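Local structure of RNA pseudouridylate synthase domain-containing protein 1 (Homo sapiens, 5VBB) at residues A101-H106 / S162-K167; L148-H153 / T242-L247. The protein belongs to the RluA family of pseudouridine synthases and probably binds RNA and isomerises uridine to pseudouridine in it. All blocks are in the same frame, centred on the assembly; numbering follows the deposited sequence.

How the contacts relate
Contacts 1 and 2 are neighbouring pairings in one antiparallel sheet, with centres about 8 Å apart. Strands 146-156 and 159-168 follow each other in the chain and lie side by side: 159-168 pairs with 96-104 in contact 1, and 146-156 pairs with 238-243 in contact 2. The seam between the two contacts is bridged by K163, whose O lies 2.8 Å from L151 N and whose N lies 2.9 Å from E152 O, both probable hydrogen bonds. Contact 1 is the one nearer the probable catalytic residue: the side chain of L166 is about 11 Å from that of D67. Contact 2 lies away from that site.

Contact 1 of 2, residues A101-H106 / S162-K167; sequences ALLRGH and SKVLLK
Strands 96-104 and 159-168 pair antiparallel within the large sheet of the pseudouridine synthase domain, and A101, L103, S162 and V164 join them here. A101 and V164 form one hydrogen-bonded pair, the straighter bond running from V164 N to A101 O (2.8 Å). L103 and S162 form the next, with L103 N 2.9 Å from S162 O and S162 N 2.8 Å from L103 O. Between them L102 and K163 make a non-hydrogen-bonded pair, in which L102 CD2 rests against K163 CB at 3.7 Å. On the sheet face carrying A101, L103 and V164, V164 CG2 touches both A101 CB (3.9 Å) and L103 CD1 (3.8 Å). The L103 and V164 side chains meet at about a right angle, while L166 CD1 closes on A101 CB from farther along. Where strand 96-104 ends, S162 clamps the turn. A chi1 of -61° sets its OG beside its own backbone N, where it donates to G105 O at 2.7 Å, in the carbonyl plane and on a lone pair, and also bonds I107 N. Replacing S162 by an alanine removes the hydroxyl, which is likely to leave G105 O and I107 N without this partner and the turn less firmly held. Beyond the pair, K163 NZ makes a salt bridge to D228, and the H106 ring stacks on H153. Helix 175-182 covers the L103 and L166 side through C180 and L176, strand 146-156 flanks 159-168, and W238 of strand 238-243 packs on L102 and K163.

Contact 2 of 2, residues L148-H153 / T242-L247; sequences LVVLEH and TLLQSL
Q245 lies against V149, V150 and L151 just beyond the end of strand 238-243, and its side chain reaches the V150 carbonyl and the V149 side chain. Its CB sits 3.7 Å from V150 O, and CG stays near the same oxygen. CD then comes to V149 CG1 at 3.5 Å, the two side chains crossing at about a right angle, and OE1 touches that methyl too. At the tip, NE2 also lies against V149 CG1 (3.3 Å) and donates to V150 O at 3.0 Å; the bond is bent and leaves the amide plane, and NE2 is also bonded to S110 O. The backbone of Q245 is gripped as well: its N and L244 N both bond L151 O, approaching from the same face of that carbonyl. Further back, H153 and T242 form a regular antiparallel hydrogen-bonded pair, while L243 CD1 lies against E152 CG at 3.7 Å. L244 turns its CD1 over the H153 ring, 3.8 Å from the centroid and only 2° off the normal, a CH-pi contact; CG beside the backbone N (chi1 -77°) and the second torsion of 89° bring CD1 over the imidazole and CD2 to V150 CG1. H153 NE2 is bonded to I107 O, which helps to fix the ring. S246 is the N-cap of helix 247-256, from which L250 packs on V149, L151 and Q245. In the sheet, strand 146-156 also pairs with 111-114 and with 159-168, the latter through a classic bulge that sets L151 and E152 opposite K163.

Contact 1 of 2, residues A101-H106 / S162-K167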
ATOM      1  N   ALA A 101      -5.126   5.465  -0.639  1.00 34.08           N
ATOM      2  CA  ALA A 101      -4.169   6.546  -0.798  1.00 33.44           C
ATOM      3  C   ALA A 101      -4.842   7.860  -0.957  1.00 38.09           C
ATOM      4  O   ALA A 101      -5.989   7.907  -1.395  1.00 37.53           O
ATOM      5  CB  ALA A 101      -3.284   6.299  -2.015  1.00 34.26           C
ATOM      6  N   LEU A 102      -4.112   8.948  -0.612  1.00 34.94           N
ATOM      7  CA  LEU A 102      -4.516  10.299  -0.883  1.00 34.38           C
ATOM      8  C   LEU A 102      -3.539  10.744  -1.955  1.00 38.13           C
ATOM      9  O   LEU A 102      -2.351  10.724  -1.719  1.00 38.74           O
ATOM     10  CB  LEU A 102      -4.439  11.212   0.309  1.00 34.85           C
ATOM     11  CG  LEU A 102      -5.395  10.909   1.457  1.00 39.22           C
ATOM     12  CD1 LEU A 102      -5.116  11.803   2.638  1.00 40.37           C
ATOM     13  CD2 LEU A 102      -6.807  11.029   1.028  1.00 38.25           C
ATOM     14  N   LEU A 103      -4.048  11.078  -3.144  1.00 35.83           N
ATOM     15  CA  LEU A 103      -3.249  11.453  -4.292  1.00 35.88           C
ATOM     16  C   LEU A 103      -3.436  12.924  -4.630  1.00 39.70           C
ATOM     17  O   LEU A 103      -4.543  13.428  -4.476  1.00 38.61           O
ATOM     18  CB  LEU A 103      -3.726  10.640  -5.504  1.00 35.64           C
ATOM     19  CG  LEU A 103      -3.645   9.123  -5.432  1.00 37.38           C
ATOM     20  CD1 LEU A 103      -3.945   8.545  -6.798  1.00 36.51           C
ATOM     21  CD2 LEU A 103      -2.267   8.674  -4.960  1.00 35.39           C
ATOM     22  N   ARG A 104      -2.427  13.548  -5.249  1.00 36.76           N
ATOM     23  CA  ARG A 104      -2.494  14.963  -5.664  1.00 36.98           C
ATOM     24  C   ARG A 104      -3.465  15.163  -6.819  1.00 42.06           C
ATOM     25  O   ARG A 104      -3.422  14.400  -7.772  1.00 41.12           O
ATOM     26  CB  ARG A 104      -1.109  15.482  -6.104  1.00 37.70           C
ATOM     27  CG  ARG A 104      -0.052  15.554  -4.997  1.00 43.58           C
ATOM     28  CD  ARG A 104      -0.327  16.713  -4.102  1.00 48.61           C
ATOM     29  NE  ARG A 104       0.589  16.825  -2.969  1.00 48.11           N
ATOM     30  CZ  ARG A 104       0.322  17.518  -1.873  1.00 52.82           C
ATOM     31  NH1 ARG A 104      -0.832  18.165  -1.754  1.00 42.96           N
ATOM     32  NH2 ARG A 104       1.186  17.539  -0.867  1.00 50.31           N
ATOM     33  N   GLY A 105      -4.297  16.205  -6.737  1.00 41.87           N
ATOM     34  CA  GLY A 105      -5.274  16.557  -7.759  1.00 42.36           C
ATOM     35  C   GLY A 105      -6.577  15.794  -7.661  1.00 45.71           C
ATOM     36  O   GLY A 105      -6.648  14.735  -7.030  1.00 46.10           O
ATOM     37  N   HIS A 106      -7.623  16.335  -8.302  1.00 41.78           N
ATOM     38  CA  HIS A 106      -8.954  15.738  -8.402  1.00 40.78           C
ATOM     39  C   HIS A 106      -9.002  14.872  -9.672  1.00 44.71           C
ATOM     40  O   HIS A 106      -8.963  15.423 -10.766  1.00 43.47           O
ATOM     41  CB  HIS A 106     -10.028  16.841  -8.493  1.00 42.98           C
ATOM     42  CG  HIS A 106     -10.262  17.543  -7.187  1.00 45.80           C
ATOM     43  ND1 HIS A 106     -10.997  18.706  -7.122  1.00 47.93           N
ATOM     44  CD2 HIS A 106      -9.954  17.148  -5.927  1.00 45.51           C
ATOM     45  CE1 HIS A 106     -11.038  19.035  -5.839  1.00 47.55           C
ATOM     46  NE2 HIS A 106     -10.433  18.115  -5.079  1.00 46.69           N
ATOM     47  N   SER A 162      -7.309  13.518  -4.215  1.00 38.84           N
ATOM     48  CA  SER A 162      -8.287  12.435  -4.365  1.00 39.01           C
ATOM     49  C   SER A 162      -7.997  11.299  -3.413  1.00 39.26           C
ATOM     50  O   SER A 162      -6.886  10.791  -3.385  1.00 38.71           O
ATOM     51  CB  SER A 162      -8.271  11.874  -5.783  1.00 40.81           C
ATOM     52  OG  SER A 162      -8.613  12.876  -6.724  1.00 45.84           O
ATOM     53  N   LYS A 163      -9.012  10.841  -2.693  1.00 34.56           N
ATOM     54  CA  LYS A 163      -8.881   9.636  -1.906  1.00 34.50           C
ATOM     55  C   LYS A 163      -9.234   8.466  -2.836  1.00 36.24           C
ATOM     56  O   LYS A 163     -10.288   8.495  -3.483  1.00 34.41           O
ATOM     57  CB  LYS A 163      -9.814   9.645  -0.704  1.00 36.87           C
ATOM     58  CG  LYS A 163      -9.585   8.425   0.171  1.00 33.24           C
ATOM     59  CD  LYS A 163     -10.348   8.575   1.456  1.00 36.02           C
ATOM     60  CE  LYS A 163     -10.277   7.314   2.256  1.00 44.85           C
ATOM     61  NZ  LYS A 163     -11.091   7.402   3.498  1.00 46.61           N
ATOM     62  N   VAL A 164      -8.338   7.460  -2.941  1.00 34.50           N
ATOM     63  CA  VAL A 164      -8.532   6.361  -3.872  1.00 33.78           C
ATOM     64  C   VAL A 164      -8.331   5.015  -3.243  1.00 36.16           C
ATOM     65  O   VAL A 164      -7.610   4.886  -2.252  1.00 33.75           O
ATOM     66  CB  VAL A 164      -7.595   6.482  -5.106  1.00 37.58           C
ATOM     67  CG1 VAL A 164      -7.740   7.835  -5.794  1.00 37.21           C
ATOM     68  CG2 VAL A 164      -6.131   6.242  -4.718  1.00 37.29           C
ATOM     69  N   LEU A 165      -8.892   3.989  -3.907  1.00 32.27           N
ATOM     70  CA  LEU A 165      -8.656   2.584  -3.605  1.00 33.55           C
ATOM     71  C   LEU A 165      -7.788   2.082  -4.773  1.00 36.02           C
ATOM     72  O   LEU A 165      -8.135   2.314  -5.942  1.00 36.72           O
ATOM     73  CB  LEU A 165      -9.976   1.811  -3.541  1.00 34.98           C
ATOM     74  CG  LEU A 165      -9.921   0.290  -3.254  1.00 39.66           C
ATOM     75  CD1 LEU A 165      -9.374   0.013  -1.894  1.00 41.86           C
ATOM     76  CD2 LEU A 165     -11.280  -0.301  -3.314  1.00 45.54           C
ATOM     77  N   LEU A 166      -6.682   1.395  -4.473  1.00 31.84           N
ATOM     78  CA  LEU A 166      -5.770   0.862  -5.481  1.00 31.53           C
ATOM     79  C   LEU A 166      -5.675  -0.614  -5.359  1.00 33.85           C
ATOM     80  O   LEU A 166      -5.384  -1.109  -4.274  1.00 33.41           O
ATOM     81  CB  LEU A 166      -4.383   1.459  -5.322  1.00 32.04           C
ATOM     82  CG  LEU A 166      -4.316   2.986  -5.468  1.00 36.30           C
ATOM     83  CD1 LEU A 166      -3.100   3.534  -4.835  1.00 36.03           C
ATOM     84  CD2 LEU A 166      -4.430   3.409  -6.899  1.00 35.53           C
ATOM     85  N   LYS A 167      -5.905  -1.343  -6.450  1.00 33.78           N
ATOM     86  CA  LYS A 167      -5.780  -2.799  -6.435  1.00 33.09           C
ATOM     87  C   LYS A 167      -4.730  -3.182  -7.466  1.00 37.20           C
ATOM     88  O   LYS A 167      -4.990  -3.137  -8.672  1.00 37.82           O
ATOM     89  CB  LYS A 167      -7.117  -3.447  -6.739  1.00 36.29           C
ATOM     90  CG  LYS A 167      -7.111  -4.963  -6.530  1.00 48.35           C
ATOM     91  CD  LYS A 167      -8.370  -5.572  -7.055  1.00 60.31           C
ATOM     92  CE  LYS A 167      -8.299  -7.064  -7.053  1.00 61.78           C
ATOM     93  NZ  LYS A 167      -9.535  -7.653  -7.611  1.00 85.26           N
TER

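Contact 2 of 2, residues L148-H153 / T242-L247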
ATOM      1  N   LEU A 148      -7.375   1.580 -10.272  1.00 34.17           N
ATOM      2  CA  LEU A 148      -7.578   2.738  -9.381  1.00 31.66           C
ATOM      3  C   LEU A 148      -9.059   3.102  -9.403  1.00 36.36           C
ATOM      4  O   LEU A 148      -9.588   3.405 -10.472  1.00 37.17           O
ATOM      5  CB  LEU A 148      -6.738   3.921  -9.900  1.00 31.66           C
ATOM      6  CG  LEU A 148      -6.742   5.249  -9.128  1.00 33.18           C
ATOM      7  CD1 LEU A 148      -5.489   6.030  -9.404  1.00 34.97           C
ATOM      8  CD2 LEU A 148      -7.949   6.170  -9.500  1.00 34.92           C
ATOM      9  N   VAL A 149      -9.681   3.195  -8.235  1.00 33.11           N
ATOM     10  CA  VAL A 149     -11.077   3.611  -8.065  1.00 33.70           C
ATOM     11  C   VAL A 149     -11.078   4.903  -7.196  1.00 37.07           C
ATOM     12  O   VAL A 149     -10.584   4.905  -6.052  1.00 35.75           O
ATOM     13  CB  VAL A 149     -11.915   2.471  -7.412  1.00 36.10           C
ATOM     14  CG1 VAL A 149     -13.361   2.901  -7.189  1.00 37.72           C
ATOM     15  CG2 VAL A 149     -11.881   1.206  -8.270  1.00 36.12           C
ATOM     16  N   VAL A 150     -11.694   5.958  -7.702  1.00 33.71           N
ATOM     17  CA  VAL A 150     -11.756   7.221  -6.978  1.00 34.72           C
ATOM     18  C   VAL A 150     -12.874   7.142  -5.935  1.00 39.30           C
ATOM     19  O   VAL A 150     -14.008   6.875  -6.296  1.00 37.56           O
ATOM     20  CB  VAL A 150     -11.933   8.424  -7.921  1.00 38.05           C
ATOM     21  CG1 VAL A 150     -11.965   9.718  -7.143  1.00 38.45           C
ATOM     22  CG2 VAL A 150     -10.821   8.487  -8.962  1.00 37.43           C
ATOM     23  N   LEU A 151     -12.547   7.372  -4.648  1.00 36.12           N
ATOM     24  CA  LEU A 151     -13.517   7.303  -3.564  1.00 36.03           C
ATOM     25  C   LEU A 151     -14.101   8.669  -3.279  1.00 40.59           C
ATOM     26  O   LEU A 151     -15.317   8.815  -3.137  1.00 39.88           O
ATOM     27  CB  LEU A 151     -12.864   6.751  -2.308  1.00 36.27           C
ATOM     28  CG  LEU A 151     -12.273   5.378  -2.425  1.00 40.06           C
ATOM     29  CD1 LEU A 151     -11.446   5.071  -1.187  1.00 40.03           C
ATOM     30  CD2 LEU A 151     -13.354   4.328  -2.752  1.00 39.80           C
ATOM     31  N   GLU A 152     -13.233   9.682  -3.156  1.00 39.25           N
ATOM     32  CA  GLU A 152     -13.671  11.025  -2.807  1.00 39.01           C
ATOM     33  C   GLU A 152     -12.736  12.073  -3.358  1.00 42.55           C
ATOM     34  O   GLU A 152     -11.567  11.797  -3.578  1.00 41.00           O
ATOM     35  CB  GLU A 152     -13.673  11.198  -1.241  1.00 40.27           C
ATOM     36  CG  GLU A 152     -14.861  10.615  -0.462  1.00 53.67           C
ATOM     37  CD  GLU A 152     -14.799  10.728   1.057  1.00 70.00           C
ATOM     38  OE1 GLU A 152     -13.736  10.389   1.613  1.00 46.14           O
ATOM     39  OE2 GLU A 152     -15.795  11.151   1.693  1.00 54.02           O
ATOM     40  N   HIS A 153     -13.257  13.302  -3.518  1.00 40.35           N
ATOM     41  CA  HIS A 153     -12.463  14.493  -3.812  1.00 39.96           C
ATOM     42  C   HIS A 153     -12.530  15.321  -2.542  1.00 43.19           C
ATOM     43  O   HIS A 153     -13.557  15.339  -1.854  1.00 41.14           O
ATOM     44  CB  HIS A 153     -13.025  15.319  -4.973  1.00 41.89           C
ATOM     45  CG  HIS A 153     -12.823  14.713  -6.322  1.00 44.95           C
ATOM     46  ND1 HIS A 153     -13.548  15.145  -7.406  1.00 47.34           N
ATOM     47  CD2 HIS A 153     -11.950  13.759  -6.734  1.00 45.78           C
ATOM     48  CE1 HIS A 153     -13.162  14.392  -8.423  1.00 46.77           C
ATOM     49  NE2 HIS A 153     -12.178  13.570  -8.071  1.00 45.91           N
ATOM     50  N   THR A 242     -16.472  15.869  -1.859  1.00 50.56           N
ATOM     51  CA  THR A 242     -17.376  15.164  -2.793  1.00 49.89           C
ATOM     52  C   THR A 242     -17.184  13.663  -2.695  1.00 51.56           C
ATOM     53  O   THR A 242     -16.064  13.181  -2.841  1.00 49.34           O
ATOM     54  CB  THR A 242     -17.140  15.591  -4.238  1.00 52.30           C
ATOM     55  OG1 THR A 242     -17.186  17.009  -4.324  1.00 55.60           O
ATOM     56  CG2 THR A 242     -18.171  14.970  -5.214  1.00 54.49           C
ATOM     57  N   LEU A 243     -18.274  12.931  -2.494  1.00 49.51           N
ATOM     58  CA  LEU A 243     -18.233  11.478  -2.456  1.00 49.43           C
ATOM     59  C   LEU A 243     -18.490  10.932  -3.842  1.00 51.66           C
ATOM     60  O   LEU A 243     -19.529  11.233  -4.415  1.00 52.79           O
ATOM     61  CB  LEU A 243     -19.293  10.934  -1.496  1.00 50.71           C
ATOM     62  CG  LEU A 243     -19.339   9.403  -1.342  1.00 55.62           C
ATOM     63  CD1 LEU A 243     -18.125   8.878  -0.613  1.00 54.30           C
ATOM     64  CD2 LEU A 243     -20.590   8.990  -0.613  1.00 62.57           C
ATOM     65  N   LEU A 244     -17.561  10.131  -4.381  1.00 45.48           N
ATOM     66  CA  LEU A 244     -17.762   9.466  -5.659  1.00 45.77           C
ATOM     67  C   LEU A 244     -18.231   8.036  -5.412  1.00 51.33           C
ATOM     68  O   LEU A 244     -19.251   7.619  -5.979  1.00 53.35           O
ATOM     69  CB  LEU A 244     -16.501   9.485  -6.552  1.00 45.69           C
ATOM     70  CG  LEU A 244     -16.214  10.831  -7.271  1.00 53.85           C
ATOM     71  CD1 LEU A 244     -15.367  11.727  -6.425  1.00 52.70           C
ATOM     72  CD2 LEU A 244     -15.502  10.598  -8.627  1.00 62.43           C
ATOM     73  N   GLN A 245     -17.501   7.271  -4.585  1.00 45.75           N
ATOM     74  CA  GLN A 245     -17.852   5.860  -4.359  1.00 44.94           C
ATOM     75  C   GLN A 245     -17.741   5.488  -2.902  1.00 47.50           C
ATOM     76  O   GLN A 245     -16.979   6.086  -2.158  1.00 48.48           O
ATOM     77  CB  GLN A 245     -16.959   4.948  -5.242  1.00 45.23           C
ATOM     78  CG  GLN A 245     -17.455   4.945  -6.667  1.00 62.62           C
ATOM     79  CD  GLN A 245     -16.549   4.293  -7.674  1.00 73.37           C
ATOM     80  OE1 GLN A 245     -16.803   3.147  -8.121  1.00 55.10           O
ATOM     81  NE2 GLN A 245     -15.589   5.099  -8.182  1.00 61.81           N
ATOM     82  N   SER A 246     -18.497   4.468  -2.515  1.00 44.67           N
ATOM     83  CA  SER A 246     -18.547   3.968  -1.147  1.00 44.94           C
ATOM     84  C   SER A 246     -17.432   2.938  -0.915  1.00 46.59           C
ATOM     85  O   SER A 246     -17.434   1.896  -1.564  1.00 43.06           O
ATOM     86  CB  SER A 246     -19.893   3.294  -0.892  1.00 48.53           C
ATOM     87  OG  SER A 246     -19.879   2.568   0.324  1.00 59.91           O
ATOM     88  N   LEU A 247     -16.572   3.166   0.079  1.00 43.39           N
ATOM     89  CA  LEU A 247     -15.535   2.193   0.415  1.00 41.84           C
ATOM     90  C   LEU A 247     -16.111   0.916   1.012  1.00 44.96           C
ATOM     91  O   LEU A 247     -15.557  -0.148   0.755  1.00 41.55           O
ATOM     92  CB  LEU A 247     -14.521   2.818   1.375  1.00 41.74           C
ATOM     93  CG  LEU A 247     -13.321   1.986   1.775  1.00 43.38           C
ATOM     94  CD1 LEU A 247     -12.548   1.475   0.543  1.00 42.03           C
ATOM     95  CD2 LEU A 247     -12.419   2.801   2.650  1.00 45.57           C
TER